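Local coordinates for DNA replication protein DnaC (Aquifex aeolicus, PDB 3ECC) that loads the replicative helicase during the initiation of bacterial DNA replication, probably as an ATP-binding AAA+ protein, at residues T75-D87 against S115-T127. Numbering follows the deposited sequence.
Sequences TKDLIFRLKHLMD and SDWQRELISYIIT
Lys83 and Trp117 illustrate how a lysine joins two crossing helices through its whole length. Its CB lies 3.7 Å from Trp117 CZ3; CG and CD run on over CE3 and CZ3, and CD stands above the six-membered ring in a CH-pi contact. CE then passes the fused bond, near CD2 and CE2, and NZ ends 3.8 Å from the centroid of the six-membered ring of Trp117, a cation-pi contact 26° off the normal. The chain starts with CG anti to the backbone N (chi1 -164°) and bends at chi2, which carries it across one face of the indole. Gln118 CG backs the opposite face toward its rim, while Phe80 CE1 meets the edge at CH2. With an alanine in place of Trp117, the Lys83 chain would probably lose the ring it lies on, and the hole around Ile79 one of its walls. That hole is a knobs-into-holes site, formed by Trp117, Gln118, Leu121 and Ile122, where the axes of 75-86 and 116-127 cross at 102°, within the P-loop NTPase fold: 75-86 follows edge strand 71-74 of the parallel sheet, and 116-131 precedes strand 136-141. Inside it, Ile79 CG2 lies 3.6 Å from Gln118 CG, and CD1 reaches Ile122 CG1 at 3.6 Å. The amide of Gln118 is shared: OE1 accepts from Ser115 N at 3.2 Å, in the carbonyl plane, while NE2 lies beside Ile79 CG2. Farther along both helices, the tips of Leu82 and Ile125 meet, CD1 to CD1 at 3.8 Å, with Phe94 and Leu95 of helix 93-99 also packing against Leu82.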
loop_
_atom_site.group_PDB
_atom_site.type_symbol
_atom_site.label_atom_id
_atom_site.label_comp_id
_atom_site.label_asym_id
_atom_site.label_seq_id
_atom_site.Cartn_x
_atom_site.Cartn_y
_atom_site.Cartn_z
ATOM N N THR A 75 -5.372 6.204 2.726
ATOM C CA THR A 75 -4.651 6.353 3.973
ATOM C C THR A 75 -5.202 7.495 4.819
ATOM O O THR A 75 -5.375 7.355 6.035
ATOM C CB THR A 75 -3.170 6.548 3.716
ATOM O OG1 THR A 75 -2.726 5.535 2.802
ATOM C CG2 THR A 75 -2.396 6.428 5.008
ATOM N N LYS A 76 -5.500 8.614 4.174
ATOM C CA LYS A 76 -6.078 9.745 4.881
ATOM C C LYS A 76 -7.473 9.399 5.393
ATOM O O LYS A 76 -7.819 9.716 6.530
ATOM C CB LYS A 76 -6.120 10.973 3.981
ATOM C CG LYS A 76 -5.678 12.224 4.669
ATOM C CD LYS A 76 -5.124 13.218 3.672
ATOM C CE LYS A 76 -4.542 14.417 4.393
ATOM N NZ LYS A 76 -3.596 15.198 3.531
ATOM N N ASP A 77 -8.253 8.715 4.557
ATOM C CA ASP A 77 -9.591 8.257 4.928
ATOM C C ASP A 77 -9.552 7.275 6.084
ATOM O O ASP A 77 -10.398 7.339 6.968
ATOM C CB ASP A 77 -10.313 7.630 3.722
ATOM C CG ASP A 77 -11.673 7.072 4.085
ATOM O OD1 ASP A 77 -12.503 7.835 4.610
ATOM O OD2 ASP A 77 -11.905 5.870 3.860
ATOM N N LEU A 78 -8.567 6.376 6.084
ATOM C CA LEU A 78 -8.411 5.411 7.179
ATOM C C LEU A 78 -8.038 6.098 8.482
ATOM O O LEU A 78 -8.569 5.770 9.537
ATOM C CB LEU A 78 -7.374 4.329 6.839
ATOM C CG LEU A 78 -7.114 3.236 7.890
ATOM C CD1 LEU A 78 -8.348 2.372 8.157
ATOM C CD2 LEU A 78 -5.949 2.362 7.475
ATOM N N ILE A 79 -7.148 7.082 8.388
ATOM C CA ILE A 79 -6.670 7.820 9.548
ATOM C C ILE A 79 -7.757 8.680 10.199
ATOM O O ILE A 79 -7.912 8.645 11.414
ATOM C CB ILE A 79 -5.424 8.652 9.188
ATOM C CG1 ILE A 79 -4.200 7.741 9.170
ATOM C CG2 ILE A 79 -5.217 9.808 10.161
ATOM C CD1 ILE A 79 -3.096 8.259 8.308
ATOM N N PHE A 80 -8.520 9.414 9.387
ATOM C CA PHE A 80 -9.644 10.223 9.892
ATOM C C PHE A 80 -10.724 9.368 10.563
ATOM O O PHE A 80 -11.314 9.781 11.564
ATOM C CB PHE A 80 -10.280 11.079 8.776
ATOM C CG PHE A 80 -9.491 12.316 8.422
ATOM C CD1 PHE A 80 -9.102 13.220 9.402
ATOM C CD2 PHE A 80 -9.167 12.593 7.100
ATOM C CE1 PHE A 80 -8.375 14.365 9.070
ATOM C CE2 PHE A 80 -8.443 13.730 6.762
ATOM C CZ PHE A 80 -8.050 14.619 7.748
ATOM N N ARG A 81 -10.990 8.193 9.996
ATOM C CA ARG A 81 -11.943 7.252 10.578
ATOM C C ARG A 81 -11.489 6.845 11.968
ATOM O O ARG A 81 -12.206 7.044 12.950
ATOM C CB ARG A 81 -12.055 5.996 9.722
ATOM C CG ARG A 81 -13.040 6.076 8.589
ATOM C CD ARG A 81 -13.514 4.686 8.248
ATOM N NE ARG A 81 -13.729 4.504 6.816
ATOM C CZ ARG A 81 -14.122 3.360 6.264
ATOM N NH1 ARG A 81 -14.343 2.296 7.025
ATOM N NH2 ARG A 81 -14.292 3.277 4.949
ATOM N N LEU A 82 -10.285 6.281 12.039
ATOM C CA LEU A 82 -9.725 5.789 13.285
ATOM C C LEU A 82 -9.601 6.873 14.343
ATOM O O LEU A 82 -10.051 6.676 15.466
ATOM C CB LEU A 82 -8.367 5.138 13.047
ATOM C CG LEU A 82 -8.392 3.777 12.353
ATOM C CD1 LEU A 82 -6.996 3.408 11.870
ATOM C CD2 LEU A 82 -8.967 2.691 13.261
ATOM N N LYS A 83 -9.001 8.011 13.991
ATOM C CA LYS A 83 -8.823 9.097 14.963
ATOM C C LYS A 83 -10.135 9.455 15.653
ATOM O O LYS A 83 -10.140 9.838 16.828
ATOM C CB LYS A 83 -8.207 10.344 14.338
ATOM C CG LYS A 83 -7.668 11.319 15.368
ATOM C CD LYS A 83 -8.036 12.752 15.025
ATOM C CE LYS A 83 -7.373 13.744 15.983
ATOM N NZ LYS A 83 -7.525 15.170 15.537
ATOM N N HIS A 84 -11.246 9.307 14.928
ATOM C CA HIS A 84 -12.566 9.579 15.493
ATOM C C HIS A 84 -12.969 8.556 16.565
ATOM O O HIS A 84 -13.268 8.932 17.693
ATOM C CB HIS A 84 -13.639 9.676 14.408
ATOM C CG HIS A 84 -15.015 9.844 14.962
ATOM N ND1 HIS A 84 -15.988 8.872 14.856
ATOM C CD2 HIS A 84 -15.551 10.834 15.710
ATOM C CE1 HIS A 84 -17.083 9.280 15.473
ATOM N NE2 HIS A 84 -16.844 10.468 15.999
ATOM N N LEU A 85 -12.957 7.274 16.211
ATOM C CA LEU A 85 -13.298 6.224 17.169
ATOM C C LEU A 85 -12.186 5.969 18.194
ATOM O O LEU A 85 -12.410 5.292 19.197
ATOM C CB LEU A 85 -13.730 4.921 16.469
ATOM C CG LEU A 85 -13.405 4.675 14.993
ATOM C CD1 LEU A 85 -12.934 3.257 14.788
ATOM C CD2 LEU A 85 -14.607 4.967 14.103
ATOM N N MET A 86 -10.995 6.518 17.945
ATOM C CA MET A 86 -9.930 6.535 18.956
ATOM C C MET A 86 -10.329 7.468 20.096
ATOM O O MET A 86 -10.186 7.117 21.268
ATOM C CB MET A 86 -8.581 6.986 18.375
ATOM C CG MET A 86 -8.038 6.121 17.251
ATOM S SD MET A 86 -7.665 4.429 17.713
ATOM C CE MET A 86 -5.909 4.541 18.022
ATOM N N ASP A 87 -10.833 8.653 19.751
ATOM C CA ASP A 87 -11.302 9.596 20.764
ATOM C C ASP A 87 -12.834 9.650 20.900
ATOM O O ASP A 87 -13.393 10.637 21.390
ATOM C CB ASP A 87 -10.686 10.992 20.569
ATOM C CG ASP A 87 -10.884 11.532 19.172
ATOM O OD1 ASP A 87 -11.991 11.369 18.616
ATOM O OD2 ASP A 87 -9.927 12.129 18.633
ATOM N N SER A 115 0.276 15.515 10.648
ATOM C CA SER A 115 0.347 15.965 12.040
ATOM C C SER A 115 0.761 14.827 12.968
ATOM O O SER A 115 0.654 13.654 12.606
ATOM C CB SER A 115 -0.997 16.543 12.486
ATOM O OG SER A 115 -2.044 15.623 12.249
ATOM N N ASP A 116 1.226 15.178 14.165
ATOM C CA ASP A 116 1.824 14.205 15.085
ATOM C C ASP A 116 0.964 12.959 15.303
ATOM O O ASP A 116 1.488 11.844 15.361
ATOM C CB ASP A 116 2.161 14.859 16.433
ATOM C CG ASP A 116 3.424 15.717 16.377
ATOM O OD1 ASP A 116 3.921 16.114 17.457
ATOM O OD2 ASP A 116 3.919 15.997 15.262
ATOM N N TRP A 117 -0.352 13.152 15.410
ATOM C CA TRP A 117 -1.285 12.045 15.655
ATOM C C TRP A 117 -1.529 11.187 14.410
ATOM O O TRP A 117 -1.916 10.025 14.523
ATOM C CB TRP A 117 -2.618 12.558 16.220
ATOM C CG TRP A 117 -3.290 13.581 15.350
ATOM C CD1 TRP A 117 -3.164 14.940 15.435
ATOM C CD2 TRP A 117 -4.184 13.329 14.256
ATOM N NE1 TRP A 117 -3.926 15.550 14.465
ATOM C CE2 TRP A 117 -4.565 14.585 13.731
ATOM C CE3 TRP A 117 -4.704 12.165 13.673
ATOM C CZ2 TRP A 117 -5.437 14.712 12.647
ATOM C CZ3 TRP A 117 -5.577 12.292 12.600
ATOM C CH2 TRP A 117 -5.927 13.559 12.094
ATOM N N GLN A 118 -1.327 11.772 13.228
ATOM C CA GLN A 118 -1.356 11.013 11.985
ATOM C C GLN A 118 -0.093 10.178 11.831
ATOM O O GLN A 118 -0.144 9.047 11.357
ATOM C CB GLN A 118 -1.489 11.942 10.787
ATOM C CG GLN A 118 -2.874 12.492 10.561
ATOM C CD GLN A 118 -2.968 13.342 9.301
ATOM O OE1 GLN A 118 -2.227 14.315 9.132
ATOM N NE2 GLN A 118 -3.885 12.980 8.414
ATOM N N ARG A 119 1.039 10.751 12.227
ATOM C CA ARG A 119 2.309 10.036 12.212
ATOM C C ARG A 119 2.304 8.938 13.265
ATOM O O ARG A 119 3.021 7.955 13.140
ATOM C CB ARG A 119 3.471 10.995 12.472
ATOM C CG ARG A 119 3.519 12.209 11.553
ATOM C CD ARG A 119 4.269 11.906 10.265
ATOM N NE ARG A 119 4.714 13.127 9.594
ATOM C CZ ARG A 119 5.948 13.624 9.673
ATOM N NH1 ARG A 119 6.877 12.998 10.389
ATOM N NH2 ARG A 119 6.257 14.742 9.025
ATOM N N GLU A 120 1.492 9.126 14.306
ATOM C CA GLU A 120 1.332 8.148 15.384
ATOM C C GLU A 120 0.654 6.869 14.900
ATOM O O GLU A 120 1.139 5.771 15.148
ATOM C CB GLU A 120 0.514 8.748 16.542
ATOM C CG GLU A 120 1.308 9.629 17.528
ATOM C CD GLU A 120 0.406 10.401 18.499
ATOM O OE1 GLU A 120 -0.823 10.158 18.495
ATOM O OE2 GLU A 120 0.926 11.252 19.261
ATOM N N LEU A 121 -0.468 7.028 14.205
ATOM C CA LEU A 121 -1.241 5.905 13.699
ATOM C C LEU A 121 -0.533 5.137 12.595
ATOM O O LEU A 121 -0.531 3.911 12.600
ATOM C CB LEU A 121 -2.606 6.380 13.201
ATOM C CG LEU A 121 -3.697 6.528 14.250
ATOM C CD1 LEU A 121 -4.806 7.417 13.720
ATOM C CD2 LEU A 121 -4.240 5.160 14.639
ATOM N N ILE A 122 0.065 5.859 11.650
ATOM C CA ILE A 122 0.791 5.229 10.548
ATOM C C ILE A 122 1.920 4.349 11.082
ATOM O O ILE A 122 2.019 3.170 10.730
ATOM C CB ILE A 122 1.337 6.277 9.564
ATOM C CG1 ILE A 122 0.186 6.939 8.806
ATOM C CG2 ILE A 122 2.296 5.641 8.579
ATOM C CD1 ILE A 122 0.565 8.261 8.144
ATOM N N SER A 123 2.747 4.916 11.960
ATOM C CA SER A 123 3.785 4.154 12.643
ATOM C C SER A 123 3.228 2.975 13.454
ATOM O O SER A 123 3.869 1.933 13.558
ATOM C CB SER A 123 4.615 5.064 13.544
ATOM O OG SER A 123 5.689 4.345 14.125
ATOM N N TYR A 124 2.046 3.152 14.033
ATOM C CA TYR A 124 1.407 2.098 14.816
ATOM C C TYR A 124 0.953 0.932 13.941
ATOM O O TYR A 124 1.275 -0.221 14.215
ATOM C CB TYR A 124 0.213 2.657 15.589
ATOM C CG TYR A 124 -0.523 1.638 16.432
ATOM C CD1 TYR A 124 0.167 0.728 17.230
ATOM C CD2 TYR A 124 -1.911 1.612 16.468
ATOM C CE1 TYR A 124 -0.511 -0.205 18.018
ATOM C CE2 TYR A 124 -2.594 0.688 17.258
ATOM C CZ TYR A 124 -1.887 -0.216 18.030
ATOM O OH TYR A 124 -2.555 -1.135 18.811
ATOM N N ILE A 125 0.199 1.240 12.887
ATOM C CA ILE A 125 -0.338 0.227 11.988
ATOM C C ILE A 125 0.762 -0.557 11.262
ATOM O O ILE A 125 0.631 -1.754 11.029
ATOM C CB ILE A 125 -1.322 0.866 10.976
ATOM C CG1 ILE A 125 -2.627 1.257 11.686
ATOM C CG2 ILE A 125 -1.591 -0.072 9.814
ATOM C CD1 ILE A 125 -3.561 2.116 10.839
ATOM N N ILE A 126 1.854 0.123 10.933
ATOM C CA ILE A 126 2.949 -0.492 10.198
ATOM C C ILE A 126 3.881 -1.337 11.088
ATOM O O ILE A 126 4.336 -2.417 10.683
ATOM C CB ILE A 126 3.734 0.564 9.400
ATOM C CG1 ILE A 126 2.924 0.953 8.164
ATOM C CG2 ILE A 126 5.102 0.035 8.999
ATOM C CD1 ILE A 126 3.194 2.332 7.665
ATOM N N THR A 127 4.152 -0.859 12.295
ATOM C CA THR A 127 4.966 -1.621 13.244
ATOM C C THR A 127 4.246 -2.915 13.672
ATOM O O THR A 127 4.858 -3.978 13.792
ATOM C CB THR A 127 5.341 -0.754 14.465
ATOM O OG1 THR A 127 6.049 0.402 14.011
ATOM C CG2 THR A 127 6.209 -1.512 15.422
#